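Long-range contacts in YECBM32 (Yersinia enterocolitica, PDB 2JDA), which binds polygalacturonic acid, the pectin backbone of plant cell walls, as a periplasmic carbohydrate-binding module: residues 69-80 with 110-121; 86-94 with 137-145. All blocks are in the same frame, centred on the assembly; numbering follows the deposited sequence.

Contact 1. Residues 69-80 with 110-121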
# COMPACT_ATOMS: atom_id res chain seq x y z
N ARG A 69 13.76 -2.09 7.58
CA ARG A 69 13.26 -3.02 6.59
C ARG A 69 12.70 -2.24 5.40
O ARG A 69 11.79 -1.41 5.59
CB ARG A 69 12.09 -3.84 7.16
CG ARG A 69 12.42 -4.52 8.46
CD ARG A 69 11.32 -5.37 8.94
NE ARG A 69 11.69 -6.02 10.18
CZ ARG A 69 10.86 -6.77 10.89
NH1 ARG A 69 9.62 -6.97 10.47
NH2 ARG A 69 11.28 -7.31 12.02
N LYS A 70 13.21 -2.54 4.21
CA LYS A 70 12.70 -1.96 2.97
C LYS A 70 11.79 -2.98 2.29
O LYS A 70 12.20 -4.08 1.98
CB LYS A 70 13.86 -1.64 2.02
CG LYS A 70 14.77 -0.55 2.52
CD LYS A 70 15.60 0.01 1.39
CE LYS A 70 16.88 -0.64 1.33
NZ LYS A 70 17.82 0.26 2.07
N LEU A 71 10.55 -2.59 2.07
CA LEU A 71 9.53 -3.44 1.47
C LEU A 71 9.63 -3.36 -0.04
O LEU A 71 9.69 -2.24 -0.60
CB LEU A 71 8.15 -2.95 1.92
CG LEU A 71 6.94 -3.67 1.34
CD1 LEU A 71 6.84 -5.06 1.86
CD2 LEU A 71 5.71 -2.87 1.67
N LYS A 72 9.62 -4.50 -0.68
CA LYS A 72 9.62 -4.61 -2.12
C LYS A 72 8.18 -4.78 -2.56
O LYS A 72 7.47 -5.65 -2.01
CB LYS A 72 10.43 -5.81 -2.57
CG LYS A 72 11.82 -5.82 -2.07
CD LYS A 72 12.56 -7.09 -2.49
CE LYS A 72 13.65 -7.53 -1.50
NZ LYS A 72 13.48 -9.03 -1.41
N PHE A 73 7.72 -4.00 -3.53
CA PHE A 73 6.35 -4.05 -3.97
C PHE A 73 6.11 -3.44 -5.32
O PHE A 73 6.96 -2.71 -5.83
CB PHE A 73 5.43 -3.36 -2.93
CG PHE A 73 5.60 -1.85 -2.82
CD1 PHE A 73 4.59 -0.99 -3.27
CD2 PHE A 73 6.73 -1.27 -2.30
CE1 PHE A 73 4.76 0.34 -3.21
CE2 PHE A 73 6.90 0.09 -2.25
CZ PHE A 73 5.87 0.90 -2.68
N SER A 74 4.93 -3.73 -5.86
CA SER A 74 4.40 -3.18 -7.10
C SER A 74 3.00 -2.65 -6.86
O SER A 74 2.33 -3.14 -5.98
CB SER A 74 4.39 -4.23 -8.23
OG SER A 74 5.70 -4.68 -8.49
N ILE A 75 2.59 -1.65 -7.63
CA ILE A 75 1.24 -1.05 -7.48
C ILE A 75 0.53 -1.08 -8.78
O ILE A 75 1.10 -0.70 -9.81
CB ILE A 75 1.28 0.42 -7.04
CG1 ILE A 75 2.16 0.63 -5.84
CG2 ILE A 75 -0.11 0.92 -6.72
CD1 ILE A 75 2.43 2.09 -5.54
N PHE A 76 -0.73 -1.53 -8.73
CA PHE A 76 -1.60 -1.69 -9.88
C PHE A 76 -2.92 -0.98 -9.63
O PHE A 76 -3.33 -0.80 -8.48
CB PHE A 76 -1.86 -3.17 -10.21
CG PHE A 76 -0.63 -3.92 -10.54
CD1 PHE A 76 -0.20 -4.02 -11.86
CD2 PHE A 76 0.15 -4.47 -9.54
CE1 PHE A 76 0.99 -4.71 -12.15
CE2 PHE A 76 1.31 -5.15 -9.83
CZ PHE A 76 1.74 -5.23 -11.15
N TYR A 77 -3.56 -0.58 -10.72
CA TYR A 77 -4.89 0.01 -10.63
C TYR A 77 -5.84 -0.63 -11.62
O TYR A 77 -5.46 -1.21 -12.64
CB TYR A 77 -4.85 1.53 -10.82
CG TYR A 77 -4.45 2.00 -12.22
CD1 TYR A 77 -5.41 2.38 -13.15
CD2 TYR A 77 -3.12 2.04 -12.60
CE1 TYR A 77 -5.02 2.82 -14.45
CE2 TYR A 77 -2.74 2.46 -13.89
CZ TYR A 77 -3.69 2.87 -14.79
OH TYR A 77 -3.26 3.27 -16.06
N SER A 78 -7.14 -0.51 -11.33
CA SER A 78 -8.19 -1.15 -12.13
C SER A 78 -9.53 -0.50 -11.84
O SER A 78 -9.75 0.03 -10.74
CB SER A 78 -8.30 -2.64 -11.74
OG SER A 78 -9.29 -3.33 -12.44
N ASN A 79 -10.42 -0.57 -12.83
CA ASN A 79 -11.80 -0.22 -12.61
C ASN A 79 -12.70 -1.41 -12.31
O ASN A 79 -13.78 -1.24 -11.75
CB ASN A 79 -12.34 0.54 -13.82
CG ASN A 79 -11.82 1.94 -13.89
OD1 ASN A 79 -11.53 2.56 -12.88
ND2 ASN A 79 -11.73 2.46 -15.12
N ASP A 80 -12.30 -2.59 -12.77
CA ASP A 80 -13.10 -3.80 -12.60
C ASP A 80 -12.62 -4.82 -11.56
O ASP A 80 -13.33 -5.78 -11.23
CB ASP A 80 -13.36 -4.47 -13.94
CG ASP A 80 -12.13 -5.02 -14.61
OD1 ASP A 80 -11.02 -5.02 -14.01
OD2 ASP A 80 -12.21 -5.43 -15.80
N ALA A 110 -9.38 5.11 -11.15
CA ALA A 110 -9.45 3.75 -10.63
C ALA A 110 -10.54 3.62 -9.57
O ALA A 110 -10.84 4.60 -8.88
CB ALA A 110 -8.11 3.32 -10.04
N LYS A 111 -11.08 2.40 -9.44
CA LYS A 111 -11.88 2.00 -8.28
C LYS A 111 -11.09 1.11 -7.33
O LYS A 111 -11.41 1.03 -6.18
CB LYS A 111 -13.16 1.30 -8.71
CG LYS A 111 -14.09 0.93 -7.60
CD LYS A 111 -15.41 0.47 -8.19
CE LYS A 111 -16.33 -0.11 -7.17
NZ LYS A 111 -17.57 -0.59 -7.84
N TYR A 112 -10.05 0.44 -7.84
CA TYR A 112 -9.26 -0.49 -7.06
C TYR A 112 -7.78 -0.18 -7.22
O TYR A 112 -7.28 0.10 -8.33
CB TYR A 112 -9.45 -1.94 -7.50
CG TYR A 112 -10.89 -2.41 -7.48
CD1 TYR A 112 -11.43 -3.07 -6.39
CD2 TYR A 112 -11.69 -2.27 -8.60
CE1 TYR A 112 -12.74 -3.50 -6.42
CE2 TYR A 112 -13.00 -2.72 -8.61
CZ TYR A 112 -13.51 -3.35 -7.51
OH TYR A 112 -14.84 -3.81 -7.52
N ILE A 113 -7.08 -0.28 -6.09
CA ILE A 113 -5.62 -0.19 -6.06
C ILE A 113 -5.14 -1.47 -5.43
O ILE A 113 -5.55 -1.80 -4.33
CB ILE A 113 -5.13 1.06 -5.27
CG1 ILE A 113 -5.62 2.38 -5.95
CG2 ILE A 113 -3.61 1.03 -5.08
CD1 ILE A 113 -4.87 2.70 -7.21
N LYS A 114 -4.19 -2.14 -6.06
CA LYS A 114 -3.63 -3.39 -5.53
C LYS A 114 -2.15 -3.27 -5.41
O LYS A 114 -1.48 -2.89 -6.36
CB LYS A 114 -4.05 -4.57 -6.39
CG LYS A 114 -3.54 -5.94 -5.84
CD LYS A 114 -4.17 -7.10 -6.62
CE LYS A 114 -3.68 -7.31 -8.04
NZ LYS A 114 -2.58 -8.33 -8.16
N LEU A 115 -1.60 -3.62 -4.25
CA LEU A 115 -0.17 -3.75 -4.06
C LEU A 115 0.18 -5.22 -4.04
O LEU A 115 -0.38 -5.98 -3.26
CB LEU A 115 0.31 -3.11 -2.75
CG LEU A 115 0.49 -1.60 -2.77
CD1 LEU A 115 -0.82 -0.92 -2.90
CD2 LEU A 115 1.16 -1.14 -1.51
N ASP A 116 1.08 -5.62 -4.94
CA ASP A 116 1.66 -6.96 -4.90
C ASP A 116 2.98 -6.77 -4.15
O ASP A 116 3.79 -5.89 -4.50
CB ASP A 116 1.92 -7.50 -6.30
CG ASP A 116 0.66 -7.72 -7.12
OD1 ASP A 116 -0.50 -7.70 -6.57
OD2 ASP A 116 0.76 -7.89 -8.37
N THR A 117 3.21 -7.55 -3.10
CA THR A 117 4.33 -7.32 -2.20
C THR A 117 5.22 -8.56 -2.19
O THR A 117 4.77 -9.69 -2.36
CB THR A 117 3.87 -6.98 -0.77
OG1 THR A 117 3.15 -8.07 -0.20
CG2 THR A 117 2.91 -5.79 -0.77
N PHE A 118 6.51 -8.33 -1.94
CA PHE A 118 7.54 -9.37 -2.11
C PHE A 118 8.42 -9.53 -0.88
O PHE A 118 9.52 -10.11 -0.99
CB PHE A 118 8.40 -9.07 -3.35
CG PHE A 118 7.60 -8.84 -4.59
CD1 PHE A 118 7.17 -9.88 -5.36
CD2 PHE A 118 7.24 -7.58 -4.99
CE1 PHE A 118 6.37 -9.67 -6.47
CE2 PHE A 118 6.45 -7.36 -6.14
CZ PHE A 118 6.00 -8.40 -6.83
N GLY A 119 7.94 -9.06 0.29
CA GLY A 119 8.73 -9.11 1.51
C GLY A 119 9.70 -7.97 1.58
O GLY A 119 9.63 -7.02 0.81
N THR A 120 10.65 -8.08 2.52
CA THR A 120 11.64 -7.04 2.70
C THR A 120 13.02 -7.61 2.46
O THR A 120 13.21 -8.80 2.07
CB THR A 120 11.58 -6.43 4.09
OG1 THR A 120 12.02 -7.39 5.11
CG2 THR A 120 10.22 -6.01 4.48
N ASP A 121 14.01 -6.71 2.63
CA ASP A 121 15.43 -7.11 2.62
C ASP A 121 15.88 -7.84 3.86
O ASP A 121 17.04 -8.28 3.90
CB ASP A 121 16.30 -5.88 2.31
CG ASP A 121 16.13 -4.71 3.32
OD1 ASP A 121 15.12 -4.63 4.07
OD2 ASP A 121 17.00 -3.80 3.43
O HOH W 1 11.87 -10.56 0.47
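On one face of the strand pair 71-78 and 112-120, the F76 ring and the D116 carboxylate cross at about a right angle, their planes 37° apart, with D116 OD2 3.2 Å from F76 CE2. The other oxygen is turned to its own strand: D116 OD1 takes K114 NZ at 2.7 Å on its syn lone pair, and W84 adds a cation-pi contact to that lysine. Further along, the F118 ring presents its edge to S74, CE2 lying 3.6 Å from OG, whose hydrogen-bond partner is G90 N. The strands are antiparallel neighbours in the five-stranded sheet of a beta-sandwich, the fold of F5/8 type C domains, 112-120 in the middle and 71-78 next to the edge strand. The buried face of the pair carries F73, I75, L115 and I113; F73 CD1 meets L115 CD2 at 3.9 Å, the two side chains side by side and pointing the same way, whereas I75 and I113 touch through their CG2 methyls. A classic beta bulge ends the pairing, K111 N and Y112 N both donating to S78 O. At the other end D121, CG lodged between backbone N and carbonyl carbon (chi1 58°), offers OD1 to K70 N at 2.8 Å, met from above the carboxylate plane.

Contact 2. Residues 86-94 with 137-145. With SO4 (sulfate ion), chain H.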
# COMPACT_ATOMS: atom_id res chain seq x y z
N PRO A 86 -0.17 -1.29 -14.36
CA PRO A 86 0.79 -0.87 -13.36
C PRO A 86 0.89 0.62 -13.22
O PRO A 86 0.96 1.35 -14.25
CB PRO A 86 2.09 -1.44 -13.87
CG PRO A 86 1.90 -1.47 -15.28
CD PRO A 86 0.48 -1.75 -15.59
N LEU A 87 0.97 1.07 -11.96
CA LEU A 87 1.48 2.41 -11.67
C LEU A 87 2.98 2.39 -11.59
O LEU A 87 3.62 3.34 -12.08
CB LEU A 87 0.97 2.95 -10.38
CG LEU A 87 -0.47 3.39 -10.30
CD1 LEU A 87 -0.82 3.90 -8.89
CD2 LEU A 87 -0.78 4.48 -11.37
N ALA A 88 3.55 1.34 -11.01
CA ALA A 88 4.97 1.07 -10.95
C ALA A 88 5.21 -0.34 -10.45
O ALA A 88 4.46 -0.87 -9.63
CB ALA A 88 5.68 2.10 -10.02
N GLU A 89 6.28 -0.96 -10.91
CA GLU A 89 6.64 -2.30 -10.51
C GLU A 89 8.05 -2.32 -9.92
O GLU A 89 8.94 -1.53 -10.34
CB GLU A 89 6.53 -3.29 -11.65
CG GLU A 89 5.13 -3.49 -12.16
CD GLU A 89 5.03 -4.68 -13.11
OE1 GLU A 89 5.07 -5.86 -12.66
OE2 GLU A 89 4.84 -4.43 -14.31
N GLY A 90 8.27 -3.21 -8.95
CA GLY A 90 9.58 -3.45 -8.36
C GLY A 90 10.16 -2.25 -7.62
O GLY A 90 11.35 -1.98 -7.69
N LEU A 91 9.31 -1.52 -6.91
CA LEU A 91 9.71 -0.47 -6.00
C LEU A 91 10.23 -1.02 -4.68
O LEU A 91 9.86 -2.12 -4.31
CB LEU A 91 8.49 0.43 -5.61
CG LEU A 91 7.78 1.11 -6.75
CD1 LEU A 91 6.59 1.88 -6.30
CD2 LEU A 91 8.71 2.09 -7.42
N GLU A 92 11.02 -0.24 -3.96
CA GLU A 92 11.32 -0.49 -2.56
C GLU A 92 10.98 0.74 -1.76
O GLU A 92 11.27 1.87 -2.20
CB GLU A 92 12.80 -0.75 -2.36
CG GLU A 92 13.33 -2.08 -2.79
CD GLU A 92 14.79 -2.16 -2.32
OE1 GLU A 92 15.12 -3.01 -1.53
OE2 GLU A 92 15.58 -1.27 -2.70
N THR A 93 10.44 0.57 -0.57
CA THR A 93 10.25 1.68 0.36
C THR A 93 11.61 2.16 0.87
O THR A 93 12.59 1.45 0.89
CB THR A 93 9.34 1.36 1.54
OG1 THR A 93 9.86 0.25 2.31
CG2 THR A 93 7.96 1.00 1.03
N SER A 94 11.62 3.39 1.30
CA SER A 94 12.81 4.00 1.87
C SER A 94 12.97 3.61 3.33
O SER A 94 12.01 3.46 4.06
CB SER A 94 12.69 5.51 1.76
OG SER A 94 13.83 6.11 2.34
N ALA A 137 -0.75 14.52 3.35
CA ALA A 137 0.43 14.44 4.21
C ALA A 137 1.52 15.41 3.74
O ALA A 137 1.75 15.57 2.55
CB ALA A 137 0.95 13.06 4.26
N ALA A 138 2.17 16.04 4.72
CA ALA A 138 3.22 17.02 4.50
C ALA A 138 4.55 16.30 4.39
O ALA A 138 5.40 16.31 5.29
CB ALA A 138 3.20 18.04 5.66
N LEU A 139 4.69 15.62 3.25
CA LEU A 139 5.83 14.82 2.93
C LEU A 139 6.24 15.13 1.50
O LEU A 139 5.37 15.47 0.67
CB LEU A 139 5.44 13.34 2.97
CG LEU A 139 5.05 12.76 4.33
CD1 LEU A 139 4.57 11.36 4.11
CD2 LEU A 139 6.24 12.78 5.29
N PRO A 140 7.53 15.05 1.18
CA PRO A 140 7.94 15.33 -0.21
C PRO A 140 7.37 14.28 -1.17
O PRO A 140 7.29 13.09 -0.85
CB PRO A 140 9.46 15.23 -0.17
CG PRO A 140 9.75 14.33 0.92
CD PRO A 140 8.70 14.64 2.00
N SER A 141 7.01 14.70 -2.38
CA SER A 141 6.56 13.77 -3.39
C SER A 141 7.71 12.90 -3.85
O SER A 141 8.79 13.41 -4.13
CB SER A 141 6.03 14.54 -4.58
OG SER A 141 4.83 15.20 -4.26
N ARG A 142 7.47 11.59 -3.90
CA ARG A 142 8.37 10.64 -4.54
C ARG A 142 7.68 10.12 -5.79
O ARG A 142 6.74 9.34 -5.72
CB ARG A 142 8.72 9.48 -3.62
CG ARG A 142 9.57 8.42 -4.24
CD ARG A 142 9.75 7.23 -3.36
NE ARG A 142 10.32 6.13 -4.10
CZ ARG A 142 10.55 4.92 -3.58
NH1 ARG A 142 10.28 4.67 -2.29
NH2 ARG A 142 11.04 3.97 -4.36
N ALA A 143 8.13 10.61 -6.93
CA ALA A 143 7.52 10.20 -8.19
C ALA A 143 7.97 8.78 -8.52
O ALA A 143 9.16 8.49 -8.52
CB ALA A 143 7.87 11.17 -9.31
N ILE A 144 7.02 7.88 -8.81
CA ILE A 144 7.37 6.46 -8.97
C ILE A 144 7.43 5.95 -10.35
O ILE A 144 8.03 4.88 -10.60
CB ILE A 144 6.51 5.52 -8.10
CG1 ILE A 144 5.03 5.66 -8.46
CG2 ILE A 144 6.75 5.83 -6.64
CD1 ILE A 144 4.13 4.66 -7.74
N LYS A 145 6.81 6.68 -11.25
CA LYS A 145 7.03 6.41 -12.69
C LYS A 145 6.77 7.70 -13.49
O LYS A 145 5.94 8.53 -13.04
CB LYS A 145 6.12 5.25 -13.12
CG LYS A 145 6.24 4.87 -14.58
CD LYS A 145 5.28 3.70 -14.87
CE LYS A 145 5.26 3.32 -16.30
NZ LYS A 145 4.21 2.24 -16.48
S SO4 H . 6.05 18.42 -2.95
O1 SO4 H . 7.21 17.65 -2.55
O2 SO4 H . 4.90 17.51 -3.13
O3 SO4 H . 5.73 19.30 -1.81
O4 SO4 H . 6.29 18.99 -4.18
O HOH W 2 1.86 3.58 -15.60
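The R142 guanidinium meets the backbone of E92 end-on: NH1 and NH2 both donate to E92 O, each at 3.0 Å, and the oxygen lies in the guanidinium plane, only 3° out of it. Both nitrogens come from the same face of the carbonyl plane, and neither bond is straight, the N-H...O angle being 147° for NH1 and similar for NH2. With CG anti to the backbone N (chi1 176°) and the chain extended as far as NE, the arginine spans the gap between 141-143 and 91-92.

Beside this polar grip lies an apolar patch. I144 crosses L91 at about a right angle, its CG2 4.0 Å from L91 CD1, while its CD1 methyl sits 3.8 Å from A88 CB. K145, the last residue, runs extended past the carbonyl of L87, CD 3.3 Å from L87 O, and its ammonium is joined to P86 O through a water that accepts from NZ and donates to the carbonyl.

In the next shell, E101 forms a salt bridge with R142 NH1 and also takes S94 N, so one carboxylate steadies both sides of the grip. Backbone bonding of R142 to K102 sets 141-143 parallel to strand 101-105. On the other side, L87 and A88 form a classic beta bulge opposite I75. Farther out, S141 holds a sulfate, probably from the crystallisation liquor, through N and OG, the latter 2.6 Å from sulfate O2.

The arginine thus supplies the direct hydrogen bonds between the C-terminal segment and an outermost strand, beside the I144 packing and the K145 water link; the salt bridge to E101 helps hold the guanidinium in place, and its negative charge probably offsets the arginine's positive one.

The centres of contacts 1 and 2 lie about 11 Å apart, and their segments alternate along the chain: 69-80, 86-94, 110-121, 137-145. Strands 71-78 and 85-92 follow one another in sequence and are neighbours in the five-stranded antiparallel sheet, probably hydrogen-bonded where I75 N and O face A88 O and L87 N, each pair 2.8 Å apart. Contact 1 therefore lies within that sheet, whereas contact 2 starts at its outermost strand, 85-92, and reaches strand 141-143 of the mixed sheet. Together they connect the middle of one sheet, through its edge, to the chain's C-terminal end, joining both layers of the carbohydrate-binding module.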